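Local coordinates for protein magnesium-protoporphyrin O-methyltransferase (PDB 4QDJ) that transfers a methyl group from S-adenosylmethionine to magnesium-protoporphyrin IX, giving its 13-monomethyl ester in chlorophyll biosynthesis, at residues Leu65-Gly70 with Gly126-Val131; Gly59-Leu64 with Ala83-Tyr88; Ile132-Leu137 with Arg159-Phe164; Ser90-Lys95 with Thr118-Gln123. One frame throughout, in Å; residues are numbered along the deposited sequence.

All four contacts lie on or beside one mixed sheet of the class I methyltransferase, Rossmann-like fold. Contact 2 opens first, its segments alternating with those of contact 1, and joins the loops that lead into strands 65-69 and 86-91, at the N-terminal ends of these central strands, away from the cofactor. Contact 4 is nested in the loop closed by contact 1, and contact 3 follows in the series. Contact 1 pairs strands 65-69 and 130-133, contact 3 extends the pairing to strand 159-164, and contact 4 reaches 115-118, one of the two outermost strands. Centres of contacts 1 and 3 lie about 11 Å apart, those of contacts 2 and 4 about 22 Å. Contacts 1, 3 and 4 touch S-adenosylmethionine at the C-terminal ends of the parallel strands.

Contact 1: residues Leu65-Gly70 with Gly126-Val131; sequences LVCDAG and GKYDTV. With SAM (S-adenosylmethionine), chain B.
Cys67 sets its CB squarely over one face of the Tyr128 ring, 3.4 Å from the ring centroid and only 6° off the normal, a CH-pi contact. Its sulfur continues over the same ring as a sulfur-aromatic contact, with SG 4.4 Å from the centroid. SG reaches there because it stands anti to the backbone N (chi1 171°), while CB also touches Val131 CG2. Behind these side chains the backbones pair as parallel strands. Cys67 N donates to Thr130 O over 2.9 Å in a nearly straight bond, and Leu65 O accepts from Thr130 N at 3.3 Å, with a weak second bond from Asp129 N. Thr130 OG1 then donates to Asp129 OD1 at 2.7 Å; the other oxygen of that carboxylate makes a salt bridge with Arg158. Helix 142-155 packs on Val131 and Ala69. Replacing Tyr128 by an alanine would probably strip the cover from the Cys67 CB and sulfur and open a gap beside the strand. Just past the end of strand 65-69, Gly70 O accepts from the amino N of S-adenosylmethionine at 2.7 Å, which implies that a backbone carbonyl, placed by the strand, meets the amino group of the cofactor, which is probably positively charged.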
# COMPACT_ATOMS: atom_id res chain seq x y z
N LEU A 65 2.65 6.96 14.38
CA LEU A 65 3.62 6.15 13.65
C LEU A 65 2.92 5.22 12.67
O LEU A 65 2.17 4.33 13.06
CB LEU A 65 4.50 5.34 14.61
CG LEU A 65 5.83 5.99 14.99
CD1 LEU A 65 5.60 7.21 15.88
CD2 LEU A 65 6.76 4.99 15.66
N VAL A 66 3.18 5.45 11.38
CA VAL A 66 2.52 4.72 10.31
C VAL A 66 3.54 4.06 9.39
O VAL A 66 4.49 4.70 8.94
CB VAL A 66 1.63 5.66 9.47
CG1 VAL A 66 0.97 4.90 8.33
CG2 VAL A 66 0.59 6.33 10.35
N CYS A 67 3.33 2.77 9.12
CA CYS A 67 4.12 2.05 8.13
C CYS A 67 3.32 1.93 6.85
O CYS A 67 2.20 1.43 6.86
CB CYS A 67 4.48 0.66 8.65
SG CYS A 67 5.26 -0.44 7.43
N ASP A 68 3.89 2.42 5.75
CA ASP A 68 3.28 2.30 4.42
C ASP A 68 4.08 1.28 3.62
O ASP A 68 5.11 1.62 3.02
CB ASP A 68 3.27 3.67 3.73
CG ASP A 68 2.49 3.67 2.42
OD1 ASP A 68 1.86 2.65 2.08
OD2 ASP A 68 2.49 4.73 1.75
N ALA A 69 3.62 0.03 3.64
CA ALA A 69 4.35 -1.08 3.03
C ALA A 69 3.96 -1.27 1.56
O ALA A 69 2.79 -1.50 1.25
CB ALA A 69 4.10 -2.35 3.81
N GLY A 70 4.95 -1.19 0.67
CA GLY A 70 4.69 -1.18 -0.75
C GLY A 70 4.18 0.18 -1.17
O GLY A 70 3.16 0.30 -1.86
N GLY A 126 10.58 -3.70 13.48
CA GLY A 126 10.08 -2.62 14.30
C GLY A 126 8.59 -2.72 14.57
O GLY A 126 7.94 -3.69 14.18
N LYS A 127 8.05 -1.71 15.24
CA LYS A 127 6.64 -1.69 15.62
C LYS A 127 6.00 -0.34 15.29
O LYS A 127 6.61 0.71 15.47
CB LYS A 127 6.47 -2.00 17.11
CG LYS A 127 6.97 -3.38 17.53
CD LYS A 127 6.10 -4.48 16.94
CE LYS A 127 6.53 -5.85 17.45
NZ LYS A 127 7.93 -6.18 17.06
N TYR A 128 4.76 -0.39 14.81
CA TYR A 128 4.02 0.81 14.42
C TYR A 128 2.63 0.76 15.02
O TYR A 128 2.10 -0.31 15.29
CB TYR A 128 3.89 0.86 12.90
CG TYR A 128 5.20 0.90 12.17
CD1 TYR A 128 5.87 -0.27 11.83
CD2 TYR A 128 5.78 2.11 11.81
CE1 TYR A 128 7.07 -0.24 11.16
CE2 TYR A 128 6.98 2.15 11.14
CZ TYR A 128 7.63 0.98 10.81
OH TYR A 128 8.83 1.03 10.14
N ASP A 129 2.02 1.93 15.22
CA ASP A 129 0.61 1.96 15.61
C ASP A 129 -0.22 1.39 14.47
O ASP A 129 -1.05 0.50 14.68
CB ASP A 129 0.15 3.38 15.92
CG ASP A 129 -1.34 3.45 16.20
OD1 ASP A 129 -2.14 3.58 15.25
OD2 ASP A 129 -1.73 3.38 17.39
N THR A 130 0.01 1.91 13.27
CA THR A 130 -0.78 1.56 12.11
C THR A 130 0.11 1.11 10.96
O THR A 130 1.09 1.77 10.62
CB THR A 130 -1.65 2.76 11.66
OG1 THR A 130 -2.63 3.03 12.66
CG2 THR A 130 -2.34 2.47 10.33
N VAL A 131 -0.23 -0.04 10.37
CA VAL A 131 0.46 -0.54 9.20
C VAL A 131 -0.53 -0.56 8.04
O VAL A 131 -1.67 -1.02 8.20
CB VAL A 131 1.03 -1.95 9.44
CG1 VAL A 131 1.71 -2.48 8.18
CG2 VAL A 131 2.02 -1.92 10.60
N SAM B . 0.66 1.14 -2.26
CA SAM B . 0.97 2.07 -3.33
C SAM B . -0.25 2.90 -3.71
O SAM B . -1.39 2.45 -3.52
OXT SAM B . -0.13 4.02 -4.20
CB SAM B . 1.56 1.38 -4.56
CG SAM B . 0.70 0.30 -5.23
SD SAM B . 1.49 -0.37 -6.72
CE SAM B . 0.08 -1.11 -7.58
C5' SAM B . 2.25 -1.86 -6.05
C4' SAM B . 3.59 -1.56 -5.39
O4' SAM B . 3.89 -2.61 -4.49
C3' SAM B . 4.74 -1.48 -6.38
O3' SAM B . 5.42 -0.26 -6.19
C2' SAM B . 5.65 -2.63 -6.01
O2' SAM B . 7.02 -2.31 -6.17
C1' SAM B . 5.28 -2.86 -4.56
N9 SAM B . 5.57 -4.22 -4.08
C8 SAM B . 5.28 -5.41 -4.70
N7 SAM B . 5.72 -6.42 -3.92
C5 SAM B . 6.29 -5.89 -2.82
C6 SAM B . 6.89 -6.46 -1.71
N6 SAM B . 6.99 -7.78 -1.61
N1 SAM B . 7.40 -5.65 -0.72
C2 SAM B . 7.29 -4.27 -0.82
N3 SAM B . 6.69 -3.71 -1.93
C4 SAM B . 6.20 -4.51 -2.90

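Contact 2: residues Gly59-Leu64 with Ala83-Tyr88; sequences GNLPGL and AGALVY
Leu61 spreads its two methyl branches over a pair of alanines: CD2 meets Ala83 CB at 3.6 Å and CD1 meets Ala85 CB at 3.7 Å. With CG anti to the backbone N (chi1 -166°), the fork is carried to this side of the loop, where Leu80 of helix 77-82 and Leu55 and Val56 of helix 35-58 also touch it. Pro62 brings CG near Ala83 O, and Leu86 lays CD1 3.7 Å from Gly63 O. The backbone framework is a type II beta turn from Leu61 to Leu64, closed by Leu64 N donating to Leu61 O, set against the Schellman motif in which Gly84 ends helix 77-82. Gly63 N donates to Gly84 O over 2.8 Å, straight at the hydrogen (171°) but approaching from above the carbonyl plane. Both glycines have positive phi, and Gly84 lies close against Pro62, its O 3.5 Å from Pro62 CA. Further along, Leu86 N donates to Leu64 O, also at 2.8 Å, where strand 86-91 begins and strand 65-69 is about to start. Ala85 CA adds a CH contact to Leu61 O at 3.4 Å, and Ala85 O takes a hydrogen bond from Asn112 ND2.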
# COMPACT_ATOMS: atom_id res chain seq x y z
N GLY A 59 -8.72 11.69 14.54
CA GLY A 59 -8.26 12.83 15.32
C GLY A 59 -6.87 12.68 15.92
O GLY A 59 -6.39 13.60 16.59
N ASN A 60 -6.23 11.54 15.69
CA ASN A 60 -4.94 11.26 16.30
C ASN A 60 -3.80 11.09 15.30
O ASN A 60 -2.75 10.55 15.63
CB ASN A 60 -5.03 10.01 17.17
CG ASN A 60 -5.28 8.75 16.36
OD1 ASN A 60 -5.77 8.82 15.23
ND2 ASN A 60 -4.95 7.60 16.93
N LEU A 61 -4.02 11.54 14.07
CA LEU A 61 -3.03 11.37 13.02
C LEU A 61 -1.71 12.14 13.23
O LEU A 61 -0.64 11.61 12.95
CB LEU A 61 -3.63 11.68 11.64
CG LEU A 61 -2.81 11.23 10.42
CD1 LEU A 61 -2.47 9.75 10.52
CD2 LEU A 61 -3.57 11.53 9.14
N PRO A 62 -1.77 13.40 13.72
CA PRO A 62 -0.49 14.08 13.97
C PRO A 62 0.38 13.33 14.97
O PRO A 62 -0.04 13.08 16.10
CB PRO A 62 -0.92 15.43 14.55
CG PRO A 62 -2.24 15.68 13.93
CD PRO A 62 -2.91 14.33 13.85
N GLY A 63 1.58 12.95 14.54
CA GLY A 63 2.52 12.25 15.40
C GLY A 63 2.37 10.74 15.40
O GLY A 63 3.15 10.03 16.03
N LEU A 64 1.35 10.24 14.70
CA LEU A 64 1.09 8.81 14.66
C LEU A 64 2.14 8.06 13.84
O LEU A 64 2.48 8.48 12.73
CB LEU A 64 -0.30 8.54 14.08
CG LEU A 64 -0.86 7.13 14.25
CD1 LEU A 64 -1.18 6.87 15.72
CD2 LEU A 64 -2.09 6.91 13.38
N ALA A 83 -0.49 15.60 6.70
CA ALA A 83 -1.46 15.68 7.79
C ALA A 83 -0.80 15.50 9.17
O ALA A 83 -1.49 15.52 10.19
CB ALA A 83 -2.57 14.66 7.59
N GLY A 84 0.51 15.32 9.18
CA GLY A 84 1.26 15.26 10.43
C GLY A 84 1.72 13.89 10.90
O GLY A 84 2.37 13.79 11.94
N ALA A 85 1.40 12.84 10.16
CA ALA A 85 1.81 11.50 10.55
C ALA A 85 3.32 11.32 10.44
O ALA A 85 3.97 11.99 9.63
CB ALA A 85 1.09 10.45 9.72
N LEU A 86 3.86 10.43 11.25
CA LEU A 86 5.25 10.02 11.12
C LEU A 86 5.27 8.77 10.26
O LEU A 86 4.99 7.67 10.73
CB LEU A 86 5.87 9.74 12.49
CG LEU A 86 5.82 10.92 13.46
CD1 LEU A 86 6.55 10.59 14.75
CD2 LEU A 86 6.40 12.17 12.80
N VAL A 87 5.57 8.96 8.98
CA VAL A 87 5.38 7.92 7.98
C VAL A 87 6.68 7.23 7.59
O VAL A 87 7.68 7.88 7.27
CB VAL A 87 4.72 8.49 6.70
CG1 VAL A 87 4.50 7.39 5.67
CG2 VAL A 87 3.40 9.17 7.05
N TYR A 88 6.65 5.91 7.62
CA TYR A 88 7.78 5.09 7.20
C TYR A 88 7.33 4.27 6.01
O TYR A 88 6.65 3.26 6.15
CB TYR A 88 8.24 4.19 8.36
CG TYR A 88 8.76 4.98 9.54
CD1 TYR A 88 7.89 5.66 10.39
CD2 TYR A 88 10.12 5.06 9.81
CE1 TYR A 88 8.36 6.40 11.46
CE2 TYR A 88 10.60 5.79 10.88
CZ TYR A 88 9.71 6.45 11.70
OH TYR A 88 10.19 7.18 12.77

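Contact 3: residues Ile132-Leu137 with Arg159-Phe164; sequences ICLDVL and RLILSF. With SAM (S-adenosylmethionine), chain B.
Ser163 OG donates to Asp135 OD1 over 2.8 Å, meeting the carboxylate from above its plane. The hydroxyl lies between the backbone N and the carbonyl carbon (chi1 71°), which turns it toward the loop at Leu134 and Asp135. The same carboxylate is gripped by Tyr220, just before strand 221-229, through OD2, and by Ser222 of that strand through OD1. Backbone bonds of the parallel pair lie alongside, with Cys133 N donating to Ile161 O at 2.9 Å and Ser163 N to Cys133 O at 3.2 Å. Where the strands diverge, a water donates to Cys133 O and Ser163 O and accepts from Val136 N, bridging the loop and the strand end. Outward from this polar network, Ile132 and Ile161 lie side by side on one face of the sheet, while Cys133 CB meets Leu162 CD2 at 3.8 Å on the other, where Leu137 and helix 142-155 also pack. Strand 130-133, this helix and strand 159-164 make a beta-alpha-beta crossover. An alanine in place of Asp135 would probably leave the hydroxyls of Ser163, Tyr220 and Ser222 without their common partner and the loop freer to shift. That loop presents Leu134 O to the amino N of S-adenosylmethionine at 2.7 Å, and Asp135 O lies 3.2 Å from the methyl CE. The bonded carboxylate is thus consistent with a second-shell role, in which the anchored loop probably positions Leu134 O at the amino group and Asp135 O near the methyl.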
# COMPACT_ATOMS: atom_id res chain seq x y z
N ILE A 132 -0.11 -0.05 6.89
CA ILE A 132 -0.99 0.04 5.73
C ILE A 132 -0.36 -0.60 4.50
O ILE A 132 0.82 -0.39 4.22
CB ILE A 132 -1.34 1.52 5.41
CG1 ILE A 132 -1.85 2.24 6.66
CG2 ILE A 132 -2.37 1.59 4.28
CD1 ILE A 132 -2.12 3.71 6.43
N CYS A 133 -1.14 -1.39 3.78
CA CYS A 133 -0.67 -2.04 2.57
C CYS A 133 -1.76 -1.99 1.51
O CYS A 133 -2.69 -2.79 1.52
CB CYS A 133 -0.29 -3.49 2.87
SG CYS A 133 0.50 -4.37 1.52
N LEU A 134 -1.65 -1.02 0.60
CA LEU A 134 -2.69 -0.78 -0.41
C LEU A 134 -2.27 -1.25 -1.79
O LEU A 134 -1.20 -0.88 -2.28
CB LEU A 134 -3.04 0.71 -0.48
CG LEU A 134 -3.56 1.40 0.77
CD1 LEU A 134 -3.97 2.83 0.44
CD2 LEU A 134 -4.72 0.63 1.39
N ASP A 135 -3.14 -2.03 -2.42
CA ASP A 135 -2.96 -2.47 -3.81
C ASP A 135 -1.60 -3.13 -4.06
O ASP A 135 -0.98 -2.92 -5.10
CB ASP A 135 -3.17 -1.30 -4.78
CG ASP A 135 -4.60 -0.76 -4.75
OD1 ASP A 135 -5.46 -1.36 -4.07
OD2 ASP A 135 -4.86 0.26 -5.43
N VAL A 136 -1.15 -3.92 -3.09
CA VAL A 136 0.10 -4.65 -3.21
C VAL A 136 -0.17 -6.15 -3.29
O VAL A 136 0.44 -6.87 -4.08
CB VAL A 136 1.03 -4.36 -2.02
CG1 VAL A 136 2.27 -5.23 -2.07
CG2 VAL A 136 1.41 -2.88 -1.99
N LEU A 137 -1.12 -6.61 -2.47
CA LEU A 137 -1.45 -8.03 -2.38
C LEU A 137 -1.96 -8.61 -3.69
O LEU A 137 -1.93 -9.82 -3.90
CB LEU A 137 -2.47 -8.27 -1.26
CG LEU A 137 -2.01 -7.92 0.15
CD1 LEU A 137 -3.14 -8.12 1.15
CD2 LEU A 137 -0.79 -8.73 0.54
N ARG A 159 -3.30 -1.42 14.51
CA ARG A 159 -4.14 -1.38 13.32
C ARG A 159 -3.42 -1.78 12.03
O ARG A 159 -2.28 -1.39 11.79
CB ARG A 159 -4.76 0.02 13.17
CG ARG A 159 -5.55 0.22 11.89
CD ARG A 159 -6.32 1.52 11.91
NE ARG A 159 -5.46 2.67 12.17
CZ ARG A 159 -5.89 3.93 12.24
NH1 ARG A 159 -7.18 4.20 12.05
NH2 ARG A 159 -5.04 4.91 12.49
N LEU A 160 -4.12 -2.57 11.22
CA LEU A 160 -3.64 -2.96 9.90
C LEU A 160 -4.71 -2.64 8.86
O LEU A 160 -5.85 -3.07 8.99
CB LEU A 160 -3.31 -4.46 9.88
CG LEU A 160 -2.84 -5.07 8.56
CD1 LEU A 160 -1.61 -4.34 8.02
CD2 LEU A 160 -2.54 -6.56 8.74
N ILE A 161 -4.34 -1.85 7.85
CA ILE A 161 -5.27 -1.52 6.78
C ILE A 161 -4.78 -2.14 5.48
O ILE A 161 -3.62 -1.96 5.11
CB ILE A 161 -5.41 0.00 6.62
CG1 ILE A 161 -6.08 0.60 7.86
CG2 ILE A 161 -6.22 0.34 5.37
CD1 ILE A 161 -6.00 2.11 7.93
N LEU A 162 -5.66 -2.87 4.80
CA LEU A 162 -5.30 -3.56 3.56
C LEU A 162 -6.31 -3.25 2.47
O LEU A 162 -7.48 -3.00 2.74
CB LEU A 162 -5.30 -5.08 3.77
CG LEU A 162 -4.48 -5.71 4.89
CD1 LEU A 162 -4.77 -7.20 4.97
CD2 LEU A 162 -2.99 -5.46 4.66
N SER A 163 -5.85 -3.28 1.22
CA SER A 163 -6.78 -3.30 0.09
C SER A 163 -6.41 -4.42 -0.88
O SER A 163 -5.24 -4.79 -1.00
CB SER A 163 -6.85 -1.94 -0.61
OG SER A 163 -5.66 -1.67 -1.33
N PHE A 164 -7.41 -4.96 -1.55
CA PHE A 164 -7.21 -6.07 -2.46
C PHE A 164 -8.35 -6.11 -3.48
O PHE A 164 -9.40 -5.51 -3.26
CB PHE A 164 -7.14 -7.40 -1.69
CG PHE A 164 -8.40 -7.72 -0.92
CD1 PHE A 164 -8.61 -7.18 0.34
CD2 PHE A 164 -9.35 -8.58 -1.45
CE1 PHE A 164 -9.76 -7.48 1.05
CE2 PHE A 164 -10.50 -8.88 -0.74
CZ PHE A 164 -10.71 -8.33 0.51
N SAM B . 0.66 1.14 -2.26
CA SAM B . 0.97 2.07 -3.33
C SAM B . -0.25 2.90 -3.71
O SAM B . -1.39 2.45 -3.52
OXT SAM B . -0.13 4.02 -4.20
CB SAM B . 1.56 1.38 -4.56
CG SAM B . 0.70 0.30 -5.23
SD SAM B . 1.49 -0.37 -6.72
CE SAM B . 0.08 -1.11 -7.58
C5' SAM B . 2.25 -1.86 -6.05
C4' SAM B . 3.59 -1.56 -5.39
O4' SAM B . 3.89 -2.61 -4.49
C3' SAM B . 4.74 -1.48 -6.38
O3' SAM B . 5.42 -0.26 -6.19
C2' SAM B . 5.65 -2.63 -6.01
O2' SAM B . 7.02 -2.31 -6.17
C1' SAM B . 5.28 -2.86 -4.56
N9 SAM B . 5.57 -4.22 -4.08
C8 SAM B . 5.28 -5.41 -4.70
N7 SAM B . 5.72 -6.42 -3.92
C5 SAM B . 6.29 -5.89 -2.82
C6 SAM B . 6.89 -6.46 -1.71
N6 SAM B . 6.99 -7.78 -1.61
N1 SAM B . 7.40 -5.65 -0.72
C2 SAM B . 7.29 -4.27 -0.82
N3 SAM B . 6.69 -3.71 -1.93
C4 SAM B . 6.20 -4.51 -2.90
O HOH W 1 -2.56 -4.78 -0.62

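Contact 4: residues Ser90-Lys95 with Thr118-Gln123; sequences SDISEK and TQDLAQ. With SAM (S-adenosylmethionine), chain B.
The adenosine half of the S-adenosylmethionine site of this class I methyltransferase is formed where strand 86-91 ends beside the loop after strand 115-118. Asp91 closes that strand with its carboxylate across the ribose diol: SAM O2' donates to OD1 over 2.5 Å and SAM O3' to OD2 over 2.8 Å. OD1 also accepts Ser93 N on its anti lone pair, an Asx turn, while Gly72 N donates to OD2. Ser93, the N-cap of helix 94-108, bonds through its hydroxyl to Met96 N and Asn17. Ile92 places CG2 3.5 Å from SAM C4 of the adenine, and its CD1 meets Asp120 CB at 4.1 Å; CG1, anti to the backbone N (chi1 -161°), runs beside the Asp120 side chain. Asp120 OD1 takes SAM N6 at 3.0 Å, and Leu121 N donates to SAM N1 at 2.9 Å, two bonds along the polar edge of the base. OD2 of Asp120 is paired with Lys9. Between the segments, Gln119 N donates to Asp91 O at 2.9 Å from above the carbonyl plane, and a water linked to Ser90 OG donates to Gln119 O. Thr118 rests CG2 near Ile92 O. One carboxylate thus binds the ribose hydroxyls, while a second carboxylate and a backbone N-H meet the amino group and N1, a pattern consistent with recognition of adenine.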
# COMPACT_ATOMS: atom_id res chain seq x y z
N SER A 90 8.03 2.06 2.50
CA SER A 90 9.01 1.17 1.92
C SER A 90 8.42 0.47 0.70
O SER A 90 7.21 0.28 0.61
CB SER A 90 9.48 0.14 2.94
OG SER A 90 8.39 -0.57 3.48
N ASP A 91 9.29 0.10 -0.23
CA ASP A 91 8.86 -0.57 -1.45
C ASP A 91 10.00 -1.45 -1.94
O ASP A 91 11.17 -1.13 -1.74
CB ASP A 91 8.48 0.46 -2.51
CG ASP A 91 7.64 -0.15 -3.63
OD1 ASP A 91 8.21 -0.86 -4.48
OD2 ASP A 91 6.41 0.11 -3.65
N ILE A 92 9.65 -2.57 -2.57
CA ILE A 92 10.66 -3.51 -3.05
C ILE A 92 11.41 -2.94 -4.26
O ILE A 92 12.52 -3.37 -4.58
CB ILE A 92 10.03 -4.88 -3.38
CG1 ILE A 92 11.10 -5.97 -3.43
CG2 ILE A 92 9.23 -4.81 -4.68
CD1 ILE A 92 10.54 -7.37 -3.56
N SER A 93 10.80 -1.96 -4.91
CA SER A 93 11.37 -1.35 -6.11
C SER A 93 12.13 -0.06 -5.80
O SER A 93 11.54 0.92 -5.34
CB SER A 93 10.27 -1.07 -7.13
OG SER A 93 10.71 -0.14 -8.11
N GLU A 94 13.43 -0.05 -6.08
CA GLU A 94 14.24 1.14 -5.85
C GLU A 94 13.81 2.31 -6.73
O GLU A 94 13.91 3.46 -6.32
CB GLU A 94 15.73 0.83 -6.04
CG GLU A 94 16.10 0.29 -7.42
CD GLU A 94 17.58 -0.03 -7.54
OE1 GLU A 94 18.30 0.10 -6.53
OE2 GLU A 94 18.01 -0.41 -8.65
N LYS A 95 13.31 2.01 -7.93
CA LYS A 95 12.84 3.07 -8.82
C LYS A 95 11.61 3.77 -8.26
O LYS A 95 11.53 5.00 -8.26
CB LYS A 95 12.57 2.54 -10.23
CG LYS A 95 13.82 2.09 -10.97
CD LYS A 95 13.74 2.44 -12.45
CE LYS A 95 13.88 3.94 -12.68
NZ LYS A 95 13.99 4.27 -14.13
N THR A 118 14.14 1.13 0.41
CA THR A 118 13.95 0.02 -0.52
C THR A 118 14.06 -1.29 0.24
O THR A 118 15.14 -1.63 0.74
CB THR A 118 14.98 0.04 -1.65
OG1 THR A 118 14.91 1.28 -2.36
CG2 THR A 118 14.72 -1.11 -2.62
N GLN A 119 12.95 -2.01 0.33
CA GLN A 119 12.92 -3.26 1.08
C GLN A 119 11.66 -4.07 0.77
O GLN A 119 10.58 -3.51 0.56
CB GLN A 119 12.99 -2.97 2.59
CG GLN A 119 13.09 -4.21 3.47
CD GLN A 119 14.30 -5.06 3.17
OE1 GLN A 119 14.31 -5.86 2.23
NE2 GLN A 119 15.35 -4.89 3.97
N ASP A 120 11.82 -5.39 0.73
CA ASP A 120 10.70 -6.32 0.68
C ASP A 120 9.94 -6.20 1.99
O ASP A 120 10.55 -6.24 3.07
CB ASP A 120 11.25 -7.74 0.47
CG ASP A 120 10.20 -8.83 0.64
OD1 ASP A 120 8.99 -8.55 0.48
OD2 ASP A 120 10.60 -9.98 0.91
N LEU A 121 8.63 -6.05 1.92
CA LEU A 121 7.82 -5.84 3.12
C LEU A 121 7.94 -6.99 4.12
O LEU A 121 7.76 -6.80 5.32
CB LEU A 121 6.36 -5.54 2.77
CG LEU A 121 5.50 -6.59 2.06
CD1 LEU A 121 4.90 -7.60 3.03
CD2 LEU A 121 4.41 -5.90 1.25
N ALA A 122 8.26 -8.18 3.61
CA ALA A 122 8.43 -9.35 4.47
C ALA A 122 9.69 -9.26 5.32
O ALA A 122 9.88 -10.07 6.23
CB ALA A 122 8.44 -10.62 3.63
N GLN A 123 10.53 -8.28 5.04
CA GLN A 123 11.78 -8.11 5.78
C GLN A 123 11.74 -6.92 6.74
O GLN A 123 12.71 -6.64 7.43
CB GLN A 123 12.96 -7.97 4.81
CG GLN A 123 13.17 -9.18 3.92
CD GLN A 123 13.46 -10.44 4.70
OE1 GLN A 123 14.23 -10.42 5.67
NE2 GLN A 123 12.85 -11.55 4.30
N SAM B . 0.66 1.14 -2.26
CA SAM B . 0.97 2.07 -3.33
C SAM B . -0.25 2.90 -3.71
O SAM B . -1.39 2.45 -3.52
OXT SAM B . -0.13 4.02 -4.20
CB SAM B . 1.56 1.38 -4.56
CG SAM B . 0.70 0.30 -5.23
SD SAM B . 1.49 -0.37 -6.72
CE SAM B . 0.08 -1.11 -7.58
C5' SAM B . 2.25 -1.86 -6.05
C4' SAM B . 3.59 -1.56 -5.39
O4' SAM B . 3.89 -2.61 -4.49
C3' SAM B . 4.74 -1.48 -6.38
O3' SAM B . 5.42 -0.26 -6.19
C2' SAM B . 5.65 -2.63 -6.01
O2' SAM B . 7.02 -2.31 -6.17
C1' SAM B . 5.28 -2.86 -4.56
N9 SAM B . 5.57 -4.22 -4.08
C8 SAM B . 5.28 -5.41 -4.70
N7 SAM B . 5.72 -6.42 -3.92
C5 SAM B . 6.29 -5.89 -2.82
C6 SAM B . 6.89 -6.46 -1.71
N6 SAM B . 6.99 -7.78 -1.61
N1 SAM B . 7.40 -5.65 -0.72
C2 SAM B . 7.29 -4.27 -0.82
N3 SAM B . 6.69 -3.71 -1.93
C4 SAM B . 6.20 -4.51 -2.90
O HOH W 2 8.15 -2.73 1.86